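Local atomic coordinates of PTS system, nitrogen regulatory IIA protein (Neisseria meningitidis, PDB entry 2A0J), a protein that probably takes part in phosphoryl transfer of the nitrogen-regulatory phosphotransferase system as a IIA component that may also modulate protein kinases. Residues 3-15 with 135-147. Residues are numbered along the deposited sequence; the frame is centred on the assembly and turned at random.
Sequences LIGEILPLSHIVL and TVSSAEEVRAILT
R143 reaches out of helix 139-146 to the N-terminal chain and gives its NE hydrogen to the backbone oxygen of L8, NE to O 3.1 Å. The bond is bent at the hydrogen (140°), but the acceptor lies almost in the guanidinium plane. The side chain runs extended through CG and CD and then turns at chi3 (69°), which swings the guanidinium edge round to the carbonyls of L8 and G5; NH2 stands 4.0 Å from G5 O, a loose approach. Arginine suits this place because its long aliphatic part can serve as apolar surface before its polar end meets the backbone: I13 CD1 rests on R143 CG at 3.5 Å, the two side chains crossing about at right angles.

L10 leans in from the 3-10 turn: its CB does not point at the helix, but leucine's branched end reaches it, and CD2 packs against A139 CB at 3.8 Å. Alanine, with a single methyl, probably allows L10 CD2 and I13 CG2 to meet over the first turn of the helix. The fold is an alpha/beta one: strand 13-17, an outermost strand of the four-stranded mixed sheet, runs parallel to strand 77-83, and helix 139-146 lies on the sheet through V142 and L146, which touch F80 and also L133 of helix 127-135.

L15 closes the far end, where the leucine fork serves two partners: CD2 lies 3.8 Å from V142 CG2, the two chains passing in opposite directions, and CD1 lies against S137 O (3.3 Å), just before the helix. There S138 and E141 form a capping box: S138 OG accepts from E141 N, and E141 OE1 takes S138 N at 2.6 Å. Deeper in, L8 CD2 meets L146 CD1 at 3.5 Å, and both leucines also pack on F101.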
ATOM      1  N   LEU A   3     -11.563   4.886   9.190  1.00 42.35           N
ATOM      2  CA  LEU A   3     -10.365   5.699   9.270  1.00 36.19           C
ATOM      3  C   LEU A   3      -9.532   5.514   7.996  1.00 38.27           C
ATOM      4  O   LEU A   3      -8.572   6.249   7.751  1.00 34.50           O
ATOM      5  CB  LEU A   3      -9.554   5.320  10.510  1.00 33.58           C
ATOM      6  CG  LEU A   3      -9.164   3.858  10.730  1.00 51.49           C
ATOM      7  CD1 LEU A   3      -8.256   3.771  11.949  1.00 57.24           C
ATOM      8  CD2 LEU A   3     -10.401   2.997  10.930  1.00 51.03           C
ATOM      9  N   ILE A   4      -9.914   4.532   7.181  1.00 32.81           N
ATOM     10  CA  ILE A   4      -9.220   4.266   5.927  1.00 33.77           C
ATOM     11  C   ILE A   4      -9.444   5.459   5.008  1.00 32.36           C
ATOM     12  O   ILE A   4      -8.607   5.769   4.159  1.00 28.44           O
ATOM     13  CB  ILE A   4      -9.770   2.998   5.222  1.00 46.98           C
ATOM     14  CG1 ILE A   4      -9.625   1.780   6.136  1.00 58.17           C
ATOM     15  CG2 ILE A   4      -9.014   2.753   3.926  1.00 39.15           C
ATOM     16  CD1 ILE A   4     -10.222   0.508   5.568  1.00 53.18           C
ATOM     17  N   GLY A   5     -10.583   6.122   5.194  1.00 31.57           N
ATOM     18  CA  GLY A   5     -10.921   7.279   4.384  1.00 28.53           C
ATOM     19  C   GLY A   5     -10.082   8.508   4.684  1.00 30.22           C
ATOM     20  O   GLY A   5      -9.648   9.209   3.772  1.00 29.70           O
ATOM     21  N   GLU A   6      -9.851   8.779   5.964  1.00 30.03           N
ATOM     22  CA  GLU A   6      -9.052   9.936   6.337  1.00 38.57           C
ATOM     23  C   GLU A   6      -7.575   9.640   6.131  1.00 39.93           C
ATOM     24  O   GLU A   6      -6.728  10.522   6.267  1.00 45.89           O
ATOM     25  CB  GLU A   6      -9.308  10.318   7.796  1.00 39.47           C
ATOM     26  CG  GLU A   6      -8.984   9.231   8.788  1.00 59.48           C
ATOM     27  CD  GLU A   6      -9.189   9.680  10.218  1.00 74.01           C
ATOM     28  OE1 GLU A   6      -8.571  10.691  10.617  1.00 73.41           O
ATOM     29  OE2 GLU A   6      -9.969   9.021  10.940  1.00 77.27           O
ATOM     30  N   ILE A   7      -7.272   8.396   5.788  1.00 36.40           N
ATOM     31  CA  ILE A   7      -5.895   7.989   5.568  1.00 34.41           C
ATOM     32  C   ILE A   7      -5.542   7.914   4.087  1.00 31.89           C
ATOM     33  O   ILE A   7      -4.365   7.924   3.721  1.00 33.20           O
ATOM     34  CB  ILE A   7      -5.618   6.628   6.284  1.00 38.08           C
ATOM     35  CG1 ILE A   7      -4.672   6.865   7.465  1.00 47.69           C
ATOM     36  CG2 ILE A   7      -5.044   5.587   5.318  1.00 15.50           C
ATOM     37  CD1 ILE A   7      -5.166   7.913   8.457  1.00 35.83           C
ATOM     38  N   LEU A   8      -6.559   7.871   3.231  1.00 31.22           N
ATOM     39  CA  LEU A   8      -6.322   7.778   1.794  1.00 26.76           C
ATOM     40  C   LEU A   8      -6.936   8.897   0.935  1.00 20.60           C
ATOM     41  O   LEU A   8      -7.977   8.707   0.309  1.00 10.66           O
ATOM     42  CB  LEU A   8      -6.809   6.412   1.283  1.00 23.20           C
ATOM     43  CG  LEU A   8      -6.335   5.954  -0.101  1.00 28.67           C
ATOM     44  CD1 LEU A   8      -4.834   5.718  -0.066  1.00 27.85           C
ATOM     45  CD2 LEU A   8      -7.055   4.679  -0.510  1.00 35.94           C
ATOM     46  N   PRO A   9      -6.309  10.088   0.912  1.00 17.65           N
ATOM     47  CA  PRO A   9      -6.857  11.167   0.090  1.00 16.50           C
ATOM     48  C   PRO A   9      -6.530  10.871  -1.374  1.00 19.04           C
ATOM     49  O   PRO A   9      -5.707  10.007  -1.669  1.00 21.53           O
ATOM     50  CB  PRO A   9      -6.126  12.398   0.611  1.00  9.98           C
ATOM     51  CG  PRO A   9      -4.815  11.853   0.998  1.00 18.40           C
ATOM     52  CD  PRO A   9      -5.197  10.591   1.735  1.00 14.61           C
ATOM     53  N   LEU A  10      -7.174  11.582  -2.288  1.00 25.19           N
ATOM     54  CA  LEU A  10      -6.945  11.373  -3.713  1.00 22.36           C
ATOM     55  C   LEU A  10      -5.504  11.702  -4.096  1.00 21.45           C
ATOM     56  O   LEU A  10      -4.986  11.192  -5.089  1.00 16.10           O
ATOM     57  CB  LEU A  10      -7.923  12.231  -4.519  1.00 23.14           C
ATOM     58  CG  LEU A  10      -9.396  11.907  -4.237  1.00 23.15           C
ATOM     59  CD1 LEU A  10     -10.303  12.950  -4.873  1.00 32.67           C
ATOM     60  CD2 LEU A  10      -9.714  10.530  -4.778  1.00 16.33           C
ATOM     61  N   SER A  11      -4.863  12.554  -3.299  1.00 22.21           N
ATOM     62  CA  SER A  11      -3.475  12.950  -3.532  1.00 20.61           C
ATOM     63  C   SER A  11      -2.493  11.804  -3.224  1.00 19.17           C
ATOM     64  O   SER A  11      -1.314  11.891  -3.559  1.00 18.84           O
ATOM     65  CB  SER A  11      -3.119  14.157  -2.658  1.00 13.33           C
ATOM     66  OG  SER A  11      -3.094  13.787  -1.289  1.00 12.06           O
ATOM     67  N   HIS A  12      -2.983  10.747  -2.576  1.00 16.08           N
ATOM     68  CA  HIS A  12      -2.147   9.591  -2.228  1.00 19.82           C
ATOM     69  C   HIS A  12      -2.450   8.363  -3.094  1.00 20.30           C
ATOM     70  O   HIS A  12      -2.093   7.240  -2.736  1.00 16.66           O
ATOM     71  CB  HIS A  12      -2.336   9.216  -0.752  1.00 14.97           C
ATOM     72  CG  HIS A  12      -1.735  10.198   0.209  1.00 22.19           C
ATOM     73  ND1 HIS A  12      -1.881  10.086   1.575  1.00 26.13           N
ATOM     74  CD2 HIS A  12      -0.992  11.310   0.002  1.00 22.69           C
ATOM     75  CE1 HIS A  12      -1.258  11.089   2.166  1.00 28.34           C
ATOM     76  NE2 HIS A  12      -0.711  11.847   1.233  1.00 19.16           N
ATOM     77  N   ILE A  13      -3.101   8.592  -4.232  1.00 17.87           N
ATOM     78  CA  ILE A  13      -3.469   7.531  -5.161  1.00 16.93           C
ATOM     79  C   ILE A  13      -2.832   7.743  -6.531  1.00 18.40           C
ATOM     80  O   ILE A  13      -2.909   8.833  -7.088  1.00 16.72           O
ATOM     81  CB  ILE A  13      -4.992   7.472  -5.325  1.00 17.18           C
ATOM     82  CG1 ILE A  13      -5.635   7.169  -3.968  1.00 12.06           C
ATOM     83  CG2 ILE A  13      -5.369   6.441  -6.386  1.00 13.30           C
ATOM     84  CD1 ILE A  13      -7.138   7.255  -3.970  1.00 19.05           C
ATOM     85  N   VAL A  14      -2.191   6.697  -7.056  1.00 17.46           N
ATOM     86  CA  VAL A  14      -1.538   6.730  -8.371  1.00 12.72           C
ATOM     87  C   VAL A  14      -2.215   5.649  -9.219  1.00 18.80           C
ATOM     88  O   VAL A  14      -2.264   4.482  -8.823  1.00 22.35           O
ATOM     89  CB  VAL A  14      -0.013   6.427  -8.263  1.00  4.98           C
ATOM     90  CG1 VAL A  14       0.640   6.492  -9.638  1.00 13.70           C
ATOM     91  CG2 VAL A  14       0.649   7.416  -7.330  1.00  8.59           C
ATOM     92  N   LEU A  15      -2.729   6.034 -10.382  1.00 11.72           N
ATOM     93  CA  LEU A  15      -3.451   5.105 -11.249  1.00 13.58           C
ATOM     94  C   LEU A  15      -2.678   4.409 -12.364  1.00 17.99           C
ATOM     95  O   LEU A  15      -3.082   3.333 -12.808  1.00 15.06           O
ATOM     96  CB  LEU A  15      -4.641   5.831 -11.881  1.00 11.80           C
ATOM     97  CG  LEU A  15      -5.633   6.515 -10.938  1.00 15.56           C
ATOM     98  CD1 LEU A  15      -6.553   7.418 -11.744  1.00  4.40           C
ATOM     99  CD2 LEU A  15      -6.422   5.470 -10.162  1.00 18.98           C
ATOM    100  N   THR A 135      -9.868  -1.818 -13.428  1.00  7.45           N
ATOM    101  CA  THR A 135     -10.481  -1.138 -14.575  1.00 23.61           C
ATOM    102  C   THR A 135     -10.981   0.294 -14.381  1.00 24.19           C
ATOM    103  O   THR A 135     -10.946   1.085 -15.323  1.00 26.42           O
ATOM    104  CB  THR A 135     -11.649  -1.974 -15.175  1.00 27.37           C
ATOM    105  OG1 THR A 135     -12.687  -2.144 -14.198  1.00 29.31           O
ATOM    106  CG2 THR A 135     -11.141  -3.343 -15.626  1.00 24.03           C
ATOM    107  N   VAL A 136     -11.438   0.631 -13.177  1.00 23.37           N
ATOM    108  CA  VAL A 136     -11.945   1.976 -12.910  1.00 24.27           C
ATOM    109  C   VAL A 136     -10.987   3.055 -13.412  1.00 27.09           C
ATOM    110  O   VAL A 136      -9.770   2.914 -13.317  1.00 29.27           O
ATOM    111  CB  VAL A 136     -12.238   2.178 -11.406  1.00 25.80           C
ATOM    112  CG1 VAL A 136     -13.330   1.215 -10.976  1.00 25.77           C
ATOM    113  CG2 VAL A 136     -10.977   1.960 -10.579  1.00 24.93           C
ATOM    114  N   SER A 137     -11.549   4.133 -13.951  1.00 29.16           N
ATOM    115  CA  SER A 137     -10.752   5.215 -14.518  1.00 41.28           C
ATOM    116  C   SER A 137     -10.286   6.308 -13.555  1.00 40.84           C
ATOM    117  O   SER A 137      -9.184   6.837 -13.704  1.00 38.04           O
ATOM    118  CB  SER A 137     -11.525   5.866 -15.670  1.00 41.86           C
ATOM    119  OG  SER A 137     -11.967   4.892 -16.600  1.00 57.88           O
ATOM    120  N   SER A 138     -11.117   6.648 -12.577  1.00 39.00           N
ATOM    121  CA  SER A 138     -10.767   7.701 -11.629  1.00 36.32           C
ATOM    122  C   SER A 138     -10.313   7.189 -10.271  1.00 30.10           C
ATOM    123  O   SER A 138     -10.588   6.043  -9.896  1.00 34.21           O
ATOM    124  CB  SER A 138     -11.957   8.648 -11.421  1.00 35.10           C
ATOM    125  OG  SER A 138     -12.985   8.024 -10.669  1.00 27.89           O
ATOM    126  N   ALA A 139      -9.622   8.062  -9.543  1.00 28.46           N
ATOM    127  CA  ALA A 139      -9.122   7.757  -8.210  1.00 20.19           C
ATOM    128  C   ALA A 139     -10.292   7.749  -7.232  1.00 11.93           C
ATOM    129  O   ALA A 139     -10.267   7.031  -6.234  1.00 15.48           O
ATOM    130  CB  ALA A 139      -8.086   8.797  -7.789  1.00 16.60           C
ATOM    131  N   GLU A 140     -11.313   8.553  -7.524  1.00 12.54           N
ATOM    132  CA  GLU A 140     -12.500   8.617  -6.675  1.00 16.61           C
ATOM    133  C   GLU A 140     -13.170   7.241  -6.635  1.00 20.00           C
ATOM    134  O   GLU A 140     -13.636   6.802  -5.585  1.00 20.22           O
ATOM    135  CB  GLU A 140     -13.495   9.679  -7.182  1.00 21.70           C
ATOM    136  CG  GLU A 140     -13.233  10.232  -8.587  1.00 36.78           C
ATOM    137  CD  GLU A 140     -12.155  11.314  -8.635  1.00 34.74           C
ATOM    138  OE1 GLU A 140     -11.136  11.095  -9.322  1.00 16.32           O
ATOM    139  OE2 GLU A 140     -12.334  12.385  -7.996  1.00 29.31           O
ATOM    140  N   GLU A 141     -13.217   6.562  -7.780  1.00 17.11           N
ATOM    141  CA  GLU A 141     -13.794   5.222  -7.844  1.00 23.74           C
ATOM    142  C   GLU A 141     -12.948   4.288  -6.971  1.00 30.18           C
ATOM    143  O   GLU A 141     -13.482   3.431  -6.259  1.00 32.60           O
ATOM    144  CB  GLU A 141     -13.808   4.707  -9.289  1.00 31.03           C
ATOM    145  CG  GLU A 141     -14.783   5.435 -10.202  1.00 39.88           C
ATOM    146  CD  GLU A 141     -14.514   5.179 -11.674  1.00 46.85           C
ATOM    147  OE1 GLU A 141     -13.441   5.593 -12.161  1.00 50.30           O
ATOM    148  OE2 GLU A 141     -15.373   4.567 -12.347  1.00 38.26           O
ATOM    149  N   VAL A 142     -11.626   4.452  -7.031  1.00 16.22           N
ATOM    150  CA  VAL A 142     -10.739   3.629  -6.214  1.00 20.58           C
ATOM    151  C   VAL A 142     -11.076   3.789  -4.730  1.00 19.91           C
ATOM    152  O   VAL A 142     -11.179   2.801  -4.002  1.00 13.57           O
ATOM    153  CB  VAL A 142      -9.264   4.005  -6.436  1.00 21.28           C
ATOM    154  CG1 VAL A 142      -8.382   3.292  -5.428  1.00 13.88           C
ATOM    155  CG2 VAL A 142      -8.854   3.633  -7.851  1.00 30.66           C
ATOM    156  N   ARG A 143     -11.251   5.034  -4.290  1.00 14.36           N
ATOM    157  CA  ARG A 143     -11.587   5.301  -2.895  1.00 23.76           C
ATOM    158  C   ARG A 143     -12.932   4.693  -2.532  1.00 25.55           C
ATOM    159  O   ARG A 143     -13.071   4.057  -1.490  1.00 28.72           O
ATOM    160  CB  ARG A 143     -11.637   6.810  -2.617  1.00 32.44           C
ATOM    161  CG  ARG A 143     -10.285   7.488  -2.522  1.00 27.14           C
ATOM    162  CD  ARG A 143     -10.410   8.952  -2.105  1.00 36.54           C
ATOM    163  NE  ARG A 143     -10.855   9.128  -0.723  1.00 20.46           N
ATOM    164  CZ  ARG A 143     -12.122   9.234  -0.346  1.00 27.41           C
ATOM    165  NH1 ARG A 143     -13.094   9.186  -1.245  1.00 39.88           N
ATOM    166  NH2 ARG A 143     -12.416   9.387   0.939  1.00 28.50           N
ATOM    167  N   ALA A 144     -13.921   4.903  -3.396  1.00 26.53           N
ATOM    168  CA  ALA A 144     -15.263   4.385  -3.171  1.00 24.32           C
ATOM    169  C   ALA A 144     -15.218   2.879  -2.950  1.00 25.47           C
ATOM    170  O   ALA A 144     -15.889   2.354  -2.063  1.00 25.08           O
ATOM    171  CB  ALA A 144     -16.168   4.720  -4.365  1.00  6.35           C
ATOM    172  N   ILE A 145     -14.425   2.184  -3.757  1.00 25.02           N
ATOM    173  CA  ILE A 145     -14.309   0.741  -3.619  1.00 28.20           C
ATOM    174  C   ILE A 145     -13.574   0.369  -2.330  1.00 29.97           C
ATOM    175  O   ILE A 145     -14.032  -0.480  -1.570  1.00 36.57           O
ATOM    176  CB  ILE A 145     -13.565   0.122  -4.823  1.00 28.94           C
ATOM    177  CG1 ILE A 145     -14.351   0.390  -6.110  1.00 22.52           C
ATOM    178  CG2 ILE A 145     -13.369  -1.378  -4.598  1.00 16.70           C
ATOM    179  CD1 ILE A 145     -13.584   0.081  -7.383  1.00  3.12           C
ATOM    180  N   LEU A 146     -12.444   1.016  -2.072  1.00 30.69           N
ATOM    181  CA  LEU A 146     -11.671   0.710  -0.877  1.00 36.24           C
ATOM    182  C   LEU A 146     -12.359   1.096   0.431  1.00 39.20           C
ATOM    183  O   LEU A 146     -11.895   0.724   1.506  1.00 44.91           O
ATOM    184  CB  LEU A 146     -10.296   1.376  -0.952  1.00 30.66           C
ATOM    185  CG  LEU A 146      -9.366   0.892  -2.066  1.00 31.89           C
ATOM    186  CD1 LEU A 146      -8.033   1.623  -1.979  1.00 26.28           C
ATOM    187  CD2 LEU A 146      -9.161  -0.602  -1.945  1.00 39.33           C
ATOM    188  N   THR A 147     -13.459   1.834   0.345  1.00 42.57           N
ATOM    189  CA  THR A 147     -14.187   2.243   1.545  1.00 45.01           C
ATOM    190  C   THR A 147     -15.622   1.712   1.521  1.00 46.65           C
ATOM    191  O   THR A 147     -16.342   1.917   2.515  1.00 47.58           O
ATOM    192  CB  THR A 147     -14.227   3.778   1.677  1.00 45.62           C
ATOM    193  OG1 THR A 147     -12.902   4.303   1.556  1.00 49.46           O
ATOM    194  CG2 THR A 147     -14.786   4.182   3.027  1.00 53.24           C
TER